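Local coordinates for uncharacterized protein (Bacteroides eggerthii DSM 20697, PDB 4ECO), which is of unknown function but carries leucine-rich repeats, a scaffold that probably serves in protein binding, at residues A[84-89]-A[99-104]. Sequence-based numbering, arbitrary orientation.
Sequences TGLSLE and DAIGQL
Leu86, on strand 83-87, meets Ile101 of the 3-10 segment 99-103 and Leu104 just after it, where i to i+3 backbone bonds, such as the 3.2 Å one from Leu104 N to Ile101 O, bring the two residues round to one side. The meeting is wholly apolar and small, burying about 80 Å² in all. A single methyl of Leu86 does the touching: CG lies anti to the backbone N (chi1 162°), and the second torsion extends CD2 away from CA, so that it reaches Leu104 CD1 at 3.8 Å, and the two leucine side chains cross at about a right angle. Ile101 comes in more loosely, the end of its side chain bringing CD1 to 4.2 Å from the same Leu86 CD2. The next residue along the strand makes a polar turn instead: Ser87 OG accepts from Glu89 N in an ST turn and gives a 2.9 Å hydrogen bond to Glu89 OE1, whose carboxylate is also held by the backbone N of Leu123 and Phe124. This is the interior of a leucine-rich repeat solenoid in miniature, a strand leucine packing on apolar residues of the returning segment. Leu110 of the parallel strand 109-111 touches both Leu86 and Ile101, Trp60 adds to the surroundings of Leu86, and helix 27-41 lies against the 3-10 segment through Ile38 and Ala34.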
ATOM      1  N   THR A  84      16.220  22.349 -18.182  1.00 48.59           N
ATOM      2  CA  THR A  84      15.664  22.431 -16.832  1.00 47.46           C
ATOM      3  C   THR A  84      15.245  21.039 -16.334  1.00 49.20           C
ATOM      4  O   THR A  84      15.034  20.856 -15.131  1.00 47.86           O
ATOM      5  CB  THR A  84      14.499  23.436 -16.761  1.00 51.95           C
ATOM      6  OG1 THR A  84      13.364  22.972 -17.497  1.00 45.88           O
ATOM      7  CG2 THR A  84      14.903  24.827 -17.206  1.00 51.26           C
ATOM      8  N   GLY A  85      15.208  20.061 -17.233  1.00 44.36           N
ATOM      9  CA  GLY A  85      14.844  18.691 -16.893  1.00 41.82           C
ATOM     10  C   GLY A  85      15.477  17.693 -17.819  1.00 44.93           C
ATOM     11  O   GLY A  85      15.651  17.962 -19.004  1.00 45.98           O
ATOM     12  N   LEU A  86      15.858  16.554 -17.286  1.00 41.15           N
ATOM     13  CA  LEU A  86      16.537  15.524 -18.068  1.00 40.30           C
ATOM     14  C   LEU A  86      16.187  14.157 -17.502  1.00 44.50           C
ATOM     15  O   LEU A  86      16.465  13.868 -16.326  1.00 44.51           O
ATOM     16  CB  LEU A  86      18.070  15.779 -18.071  1.00 40.48           C
ATOM     17  CG  LEU A  86      19.035  14.650 -18.454  1.00 44.83           C
ATOM     18  CD1 LEU A  86      18.682  14.041 -19.768  1.00 44.92           C
ATOM     19  CD2 LEU A  86      20.454  15.160 -18.545  1.00 48.36           C
ATOM     20  N   SER A  87      15.569  13.316 -18.347  1.00 39.59           N
ATOM     21  CA  SER A  87      15.178  11.973 -17.928  1.00 37.95           C
ATOM     22  C   SER A  87      15.689  10.915 -18.900  1.00 42.54           C
ATOM     23  O   SER A  87      15.432  10.986 -20.109  1.00 43.83           O
ATOM     24  CB  SER A  87      13.667  11.866 -17.794  1.00 37.64           C
ATOM     25  OG  SER A  87      13.290  10.550 -17.439  1.00 37.48           O
ATOM     26  N   LEU A  88      16.403   9.921 -18.367  1.00 35.34           N
ATOM     27  CA  LEU A  88      16.901   8.831 -19.183  1.00 33.84           C
ATOM     28  C   LEU A  88      15.980   7.654 -19.113  1.00 38.61           C
ATOM     29  O   LEU A  88      16.302   6.599 -19.691  1.00 39.73           O
ATOM     30  CB  LEU A  88      18.290   8.400 -18.733  1.00 34.10           C
ATOM     31  CG  LEU A  88      19.403   9.412 -18.766  1.00 38.60           C
ATOM     32  CD1 LEU A  88      20.626   8.811 -18.155  1.00 38.19           C
ATOM     33  CD2 LEU A  88      19.643   9.950 -20.175  1.00 36.98           C
ATOM     34  N   GLU A  89      14.841   7.805 -18.387  1.00 34.57           N
ATOM     35  CA  GLU A  89      13.862   6.735 -18.187  1.00 34.94           C
ATOM     36  C   GLU A  89      13.514   6.006 -19.496  1.00 39.18           C
ATOM     37  O   GLU A  89      13.213   6.666 -20.495  1.00 38.88           O
ATOM     38  CB  GLU A  89      12.567   7.288 -17.576  1.00 36.34           C
ATOM     39  CG  GLU A  89      12.598   7.554 -16.086  1.00 39.81           C
ATOM     40  CD  GLU A  89      11.321   8.229 -15.639  1.00 54.80           C
ATOM     41  OE1 GLU A  89      10.960   9.281 -16.224  1.00 41.00           O
ATOM     42  OE2 GLU A  89      10.657   7.681 -14.729  1.00 50.70           O
ATOM     43  N   ASP A  99      31.311  14.179 -16.353  1.00 44.45           N
ATOM     44  CA  ASP A  99      31.425  15.414 -15.581  1.00 45.28           C
ATOM     45  C   ASP A  99      30.725  16.570 -16.280  1.00 48.88           C
ATOM     46  O   ASP A  99      30.480  17.599 -15.648  1.00 50.41           O
ATOM     47  CB  ASP A  99      32.911  15.751 -15.335  1.00 49.09           C
ATOM     48  CG  ASP A  99      33.696  14.593 -14.745  1.00 60.65           C
ATOM     49  OD1 ASP A  99      33.255  14.034 -13.713  1.00 59.92           O
ATOM     50  OD2 ASP A  99      34.692  14.194 -15.355  1.00 68.44           O
ATOM     51  N   ALA A 100      30.377  16.385 -17.567  1.00 44.38           N
ATOM     52  CA  ALA A 100      29.666  17.348 -18.414  1.00 44.81           C
ATOM     53  C   ALA A 100      28.269  17.696 -17.830  1.00 50.08           C
ATOM     54  O   ALA A 100      27.733  18.774 -18.116  1.00 51.22           O
ATOM     55  CB  ALA A 100      29.517  16.790 -19.830  1.00 44.60           C
ATOM     56  N   ILE A 101      27.719  16.805 -16.977  1.00 43.93           N
ATOM     57  CA  ILE A 101      26.414  16.951 -16.339  1.00 41.83           C
ATOM     58  C   ILE A 101      26.362  18.275 -15.535  1.00 46.86           C
ATOM     59  O   ILE A 101      25.323  18.943 -15.563  1.00 46.49           O
ATOM     60  CB  ILE A 101      26.066  15.694 -15.472  1.00 42.55           C
ATOM     61  CG1 ILE A 101      24.607  15.676 -14.984  1.00 41.36           C
ATOM     62  CG2 ILE A 101      27.044  15.412 -14.341  1.00 42.17           C
ATOM     63  CD1 ILE A 101      23.685  14.876 -15.856  1.00 40.90           C
ATOM     64  N   GLY A 102      27.497  18.669 -14.933  1.00 44.39           N
ATOM     65  CA  GLY A 102      27.659  19.882 -14.127  1.00 45.15           C
ATOM     66  C   GLY A 102      27.429  21.203 -14.845  1.00 49.67           C
ATOM     67  O   GLY A 102      27.264  22.236 -14.200  1.00 49.07           O
ATOM     68  N   GLN A 103      27.387  21.176 -16.180  1.00 47.00           N
ATOM     69  CA  GLN A 103      27.129  22.334 -17.035  1.00 47.96           C
ATOM     70  C   GLN A 103      25.656  22.767 -16.943  1.00 52.67           C
ATOM     71  O   GLN A 103      25.357  23.970 -16.974  1.00 54.88           O
ATOM     72  CB  GLN A 103      27.515  21.999 -18.505  1.00 48.87           C
ATOM     73  CG  GLN A 103      27.155  23.045 -19.565  1.00 56.69           C
ATOM     74  CD  GLN A 103      27.555  24.462 -19.230  1.00 69.31           C
ATOM     75  OE1 GLN A 103      28.664  24.747 -18.746  1.00 63.61           O
ATOM     76  NE2 GLN A 103      26.639  25.374 -19.485  1.00 56.91           N
ATOM     77  N   LEU A 104      24.751  21.781 -16.829  1.00 46.64           N
ATOM     78  CA  LEU A 104      23.302  21.950 -16.803  1.00 45.51           C
ATOM     79  C   LEU A 104      22.860  22.480 -15.461  1.00 50.09           C
ATOM     80  O   LEU A 104      22.131  21.797 -14.745  1.00 48.59           O
ATOM     81  CB  LEU A 104      22.617  20.591 -17.098  1.00 43.75           C
ATOM     82  CG  LEU A 104      23.076  19.795 -18.313  1.00 45.55           C
ATOM     83  CD1 LEU A 104      22.217  18.580 -18.485  1.00 43.98           C
ATOM     84  CD2 LEU A 104      23.025  20.626 -19.562  1.00 45.67           C
TER